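PDB 3DWG: 9.5 kDa culture filtrate antigen cfp10A from Mycobacterium tuberculosis, which probably serves, in its thiocarboxylated form, as the sulfur donor for CysM-dependent cysteine biosynthesis. Local coordinates for residues C[22-34]-C[67-79]. Residues are numbered along the deposited sequence; the frame is centred on the assembly and turned at random.
Sequences SASGDTLGAVISD and DVRFSGGLATAIA
With chi1 at 176°, L28 swings its CG away from its own backbone N and carries CD2 to the two methyls of V68, 3.6 Å from V68 CG2, the two side chains crossing at about a right angle. I78, its CG1 anti to the carbonyl carbon (chi1 -77°) and its chain then extended, lays CD1 against the first turn of helix 28-38, 3.5 Å from L28 N and against V31 CG2, while I78 CG2 rests on G25 O. On the other flank L74 CD1 meets I32 CD1 at 3.6 Å and also packs on the bare CA of G29. Three backbone bonds tie 67-79 to the turn into helix 28-38, two of them from its first N-H groups. L28 N reaches T76 O at 2.9 Å, nearly in line with the carbonyl, and G29 N takes an in-plane lone pair of L74 O at 2.8 Å; I78 N meets D26 O from above the carbonyl plane. The bonds from I78 N and L28 N together frame a single antiparallel bridge, with T27 and A77 as its non-hydrogen-bonded pair. T27 is the N-cap: its OG1 accepts from A30 N at 3.0 Å and also binds a water that makes a weak bond to L74 O. T76 OG1 and T76 N both donate to G73 O, the hydroxyl at 2.6 Å, holding the turn from which L74 O and T76 O reach the helix. V31 and I78 touch V3, and L28 touches I61, in the sheet of this ubiquitin-like ThiS-family fold. The helix's first N-H groups are thus shared between its own cap and carbonyls of the loop before strand 83-88, and the helix dipole would probably strengthen the bonds from L28 N and G29 N.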
loop_
_atom_site.group_PDB
_atom_site.type_symbol
_atom_site.label_atom_id
_atom_site.label_comp_id
_atom_site.label_asym_id
_atom_site.label_seq_id
_atom_site.Cartn_x
_atom_site.Cartn_y
_atom_site.Cartn_z
ATOM N N SER C 22 -39.152 -1.366 -7.418
ATOM C CA SER C 22 -39.192 -2.072 -8.684
ATOM C C SER C 22 -39.585 -1.122 -9.781
ATOM O O SER C 22 -40.352 -0.193 -9.562
ATOM C CB SER C 22 -40.261 -3.177 -8.681
ATOM O OG SER C 22 -39.993 -4.098 -7.668
ATOM N N ALA C 23 -39.128 -1.445 -10.975
ATOM C CA ALA C 23 -39.486 -0.682 -12.157
ATOM C C ALA C 23 -39.445 -1.641 -13.312
ATOM O O ALA C 23 -38.922 -2.742 -13.200
ATOM C CB ALA C 23 -38.518 0.496 -12.369
ATOM N N SER C 24 -40.077 -1.250 -14.408
ATOM C CA SER C 24 -39.989 -2.051 -15.627
ATOM C C SER C 24 -39.596 -1.167 -16.802
ATOM O O SER C 24 -39.932 0.032 -16.873
ATOM C CB SER C 24 -41.308 -2.769 -15.922
ATOM O OG SER C 24 -42.328 -1.810 -16.055
ATOM N N GLY C 25 -38.877 -1.766 -17.736
ATOM C CA GLY C 25 -38.560 -1.071 -18.959
ATOM C C GLY C 25 -37.350 -1.673 -19.613
ATOM O O GLY C 25 -36.493 -2.257 -18.934
ATOM N N ASP C 26 -37.279 -1.556 -20.931
ATOM C CA ASP C 26 -36.199 -2.233 -21.617
ATOM C C ASP C 26 -35.024 -1.341 -21.953
ATOM O O ASP C 26 -34.049 -1.804 -22.598
ATOM C CB ASP C 26 -36.700 -2.978 -22.880
ATOM C CG ASP C 26 -37.332 -2.084 -23.874
ATOM O OD1 ASP C 26 -37.304 -0.847 -23.739
ATOM O OD2 ASP C 26 -37.841 -2.648 -24.866
ATOM N N THR C 27 -35.131 -0.074 -21.532
ATOM C CA THR C 27 -34.022 0.889 -21.603
ATOM C C THR C 27 -34.033 1.711 -20.301
ATOM O O THR C 27 -35.045 1.742 -19.593
ATOM C CB THR C 27 -34.136 1.882 -22.775
ATOM O OG1 THR C 27 -35.259 2.730 -22.516
ATOM C CG2 THR C 27 -34.236 1.132 -24.149
ATOM N N LEU C 28 -32.905 2.366 -19.986
ATOM C CA LEU C 28 -32.930 3.319 -18.871
ATOM C C LEU C 28 -34.044 4.362 -18.972
ATOM O O LEU C 28 -34.770 4.610 -17.991
ATOM C CB LEU C 28 -31.580 3.992 -18.648
ATOM C CG LEU C 28 -31.534 5.071 -17.563
ATOM C CD1 LEU C 28 -31.877 4.549 -16.140
ATOM C CD2 LEU C 28 -30.141 5.761 -17.593
ATOM N N GLY C 29 -34.229 4.918 -20.170
ATOM C CA GLY C 29 -35.328 5.901 -20.338
ATOM C C GLY C 29 -36.692 5.301 -20.006
ATOM O O GLY C 29 -37.531 5.978 -19.390
ATOM N N ALA C 30 -36.916 4.026 -20.356
ATOM C CA ALA C 30 -38.157 3.305 -20.026
ATOM C C ALA C 30 -38.285 3.095 -18.519
ATOM O O ALA C 30 -39.355 3.210 -17.913
ATOM C CB ALA C 30 -38.252 2.022 -20.775
ATOM N N VAL C 31 -37.145 2.784 -17.888
ATOM C CA VAL C 31 -37.235 2.640 -16.425
ATOM C C VAL C 31 -37.551 3.978 -15.773
ATOM O O VAL C 31 -38.378 4.017 -14.832
ATOM C CB VAL C 31 -35.900 2.087 -15.895
ATOM C CG1 VAL C 31 -35.771 2.320 -14.349
ATOM C CG2 VAL C 31 -35.782 0.621 -16.230
ATOM N N ILE C 32 -36.942 5.067 -16.241
ATOM C CA ILE C 32 -37.215 6.397 -15.725
ATOM C C ILE C 32 -38.685 6.778 -15.956
ATOM O O ILE C 32 -39.327 7.403 -15.115
ATOM C CB ILE C 32 -36.239 7.426 -16.261
ATOM C CG1 ILE C 32 -34.816 7.174 -15.684
ATOM C CG2 ILE C 32 -36.699 8.873 -15.964
ATOM C CD1 ILE C 32 -33.736 8.058 -16.346
ATOM N N SER C 33 -39.218 6.359 -17.119
ATOM C CA SER C 33 -40.643 6.650 -17.406
ATOM C C SER C 33 -41.572 5.945 -16.441
ATOM O O SER C 33 -42.547 6.548 -15.963
ATOM C CB SER C 33 -40.963 6.170 -18.809
ATOM O OG SER C 33 -42.315 6.591 -19.110
ATOM N N ASP C 34 -41.261 4.691 -16.165
ATOM C CA ASP C 34 -42.018 3.842 -15.259
ATOM C C ASP C 34 -41.888 4.403 -13.849
ATOM O O ASP C 34 -42.882 4.518 -13.124
ATOM C CB ASP C 34 -41.516 2.395 -15.300
ATOM C CG ASP C 34 -42.417 1.467 -14.545
ATOM O OD1 ASP C 34 -43.616 1.323 -14.955
ATOM O OD2 ASP C 34 -42.008 0.869 -13.534
ATOM N N ASP C 67 -21.708 2.586 -15.824
ATOM C CA ASP C 67 -22.157 3.957 -15.990
ATOM C C ASP C 67 -22.819 4.127 -17.357
ATOM O O ASP C 67 -22.186 3.933 -18.358
ATOM C CB ASP C 67 -20.938 4.883 -15.879
ATOM C CG ASP C 67 -21.291 6.342 -15.858
ATOM O OD1 ASP C 67 -22.324 6.821 -16.404
ATOM O OD2 ASP C 67 -20.472 7.120 -15.352
ATOM N N VAL C 68 -24.089 4.476 -17.333
ATOM C CA VAL C 68 -24.835 4.694 -18.606
ATOM C C VAL C 68 -24.242 5.755 -19.479
ATOM O O VAL C 68 -24.533 5.710 -20.702
ATOM C CB VAL C 68 -26.317 4.983 -18.323
ATOM C CG1 VAL C 68 -26.942 3.861 -17.550
ATOM C CG2 VAL C 68 -26.541 6.337 -17.658
ATOM N N ARG C 69 -23.432 6.694 -18.966
ATOM C CA ARG C 69 -22.830 7.689 -19.906
ATOM C C ARG C 69 -21.931 7.074 -20.988
ATOM O O ARG C 69 -21.624 7.733 -21.974
ATOM C CB ARG C 69 -22.167 8.802 -19.126
ATOM C CG ARG C 69 -23.207 9.741 -18.512
ATOM C CD ARG C 69 -22.554 10.982 -17.982
ATOM N NE ARG C 69 -23.500 11.980 -17.519
ATOM C CZ ARG C 69 -23.944 12.085 -16.271
ATOM N NH1 ARG C 69 -23.531 11.203 -15.352
ATOM N NH2 ARG C 69 -24.829 13.039 -15.967
ATOM N N PHE C 70 -21.546 5.832 -20.795
ATOM C CA PHE C 70 -20.634 5.141 -21.717
ATOM C C PHE C 70 -21.308 4.003 -22.442
ATOM O O PHE C 70 -20.632 3.279 -23.178
ATOM C CB PHE C 70 -19.348 4.685 -20.980
ATOM C CG PHE C 70 -18.651 5.827 -20.343
ATOM C CD1 PHE C 70 -18.950 6.181 -19.003
ATOM C CD2 PHE C 70 -17.767 6.641 -21.088
ATOM C CE1 PHE C 70 -18.366 7.264 -18.403
ATOM C CE2 PHE C 70 -17.161 7.749 -20.483
ATOM C CZ PHE C 70 -17.468 8.081 -19.137
ATOM N N SER C 71 -22.632 3.865 -22.305
ATOM C CA SER C 71 -23.320 2.694 -22.892
ATOM C C SER C 71 -24.590 3.124 -23.645
ATOM O O SER C 71 -25.477 2.303 -23.899
ATOM C CB SER C 71 -23.679 1.688 -21.781
ATOM O OG SER C 71 -24.554 2.319 -20.841
ATOM N N GLY C 72 -24.683 4.417 -23.921
ATOM C CA GLY C 72 -25.835 4.946 -24.685
ATOM C C GLY C 72 -26.774 5.846 -23.922
ATOM O O GLY C 72 -27.873 6.216 -24.428
ATOM N N GLY C 73 -26.420 6.181 -22.670
ATOM C CA GLY C 73 -27.278 7.086 -21.915
ATOM C C GLY C 73 -28.637 6.474 -21.621
ATOM O O GLY C 73 -28.766 5.289 -21.220
ATOM N N LEU C 74 -29.686 7.256 -21.892
ATOM C CA LEU C 74 -31.053 6.777 -21.649
ATOM C C LEU C 74 -31.428 5.597 -22.566
ATOM O O LEU C 74 -32.293 4.797 -22.227
ATOM C CB LEU C 74 -32.037 7.942 -21.809
ATOM C CG LEU C 74 -32.132 9.044 -20.719
ATOM C CD1 LEU C 74 -33.342 8.880 -19.810
ATOM C CD2 LEU C 74 -30.883 9.309 -19.860
ATOM N N ALA C 75 -30.710 5.424 -23.671
ATOM C CA ALA C 75 -30.918 4.269 -24.536
ATOM C C ALA C 75 -30.268 2.966 -24.109
ATOM O O ALA C 75 -30.445 1.879 -24.708
ATOM C CB ALA C 75 -30.510 4.616 -25.958
ATOM N N THR C 76 -29.550 3.025 -22.965
ATOM C CA THR C 76 -28.911 1.845 -22.496
ATOM C C THR C 76 -29.895 0.711 -22.278
ATOM O O THR C 76 -30.911 0.904 -21.573
ATOM C CB THR C 76 -28.211 2.159 -21.154
ATOM O OG1 THR C 76 -27.210 3.160 -21.330
ATOM C CG2 THR C 76 -27.568 0.845 -20.604
ATOM N N ALA C 77 -29.617 -0.469 -22.851
ATOM C CA ALA C 77 -30.534 -1.608 -22.734
ATOM C C ALA C 77 -30.595 -2.156 -21.350
ATOM O O ALA C 77 -29.556 -2.230 -20.645
ATOM C CB ALA C 77 -30.166 -2.721 -23.709
ATOM N N ILE C 78 -31.785 -2.582 -20.978
ATOM C CA ILE C 78 -32.043 -3.097 -19.659
ATOM C C ILE C 78 -32.766 -4.425 -19.822
ATOM O O ILE C 78 -33.666 -4.547 -20.670
ATOM C CB ILE C 78 -32.808 -2.073 -18.790
ATOM C CG1 ILE C 78 -31.819 -0.994 -18.322
ATOM C CG2 ILE C 78 -33.352 -2.717 -17.538
ATOM C CD1 ILE C 78 -32.388 0.016 -17.428
ATOM N N ALA C 79 -32.362 -5.423 -19.037
ATOM C CA ALA C 79 -32.990 -6.752 -19.149
ATOM C C ALA C 79 -33.627 -7.078 -17.820
ATOM O O ALA C 79 -33.258 -6.504 -16.779
ATOM C CB ALA C 79 -31.952 -7.786 -19.520
HETATM O O HOH W 1 -35.134 4.778 -24.237
#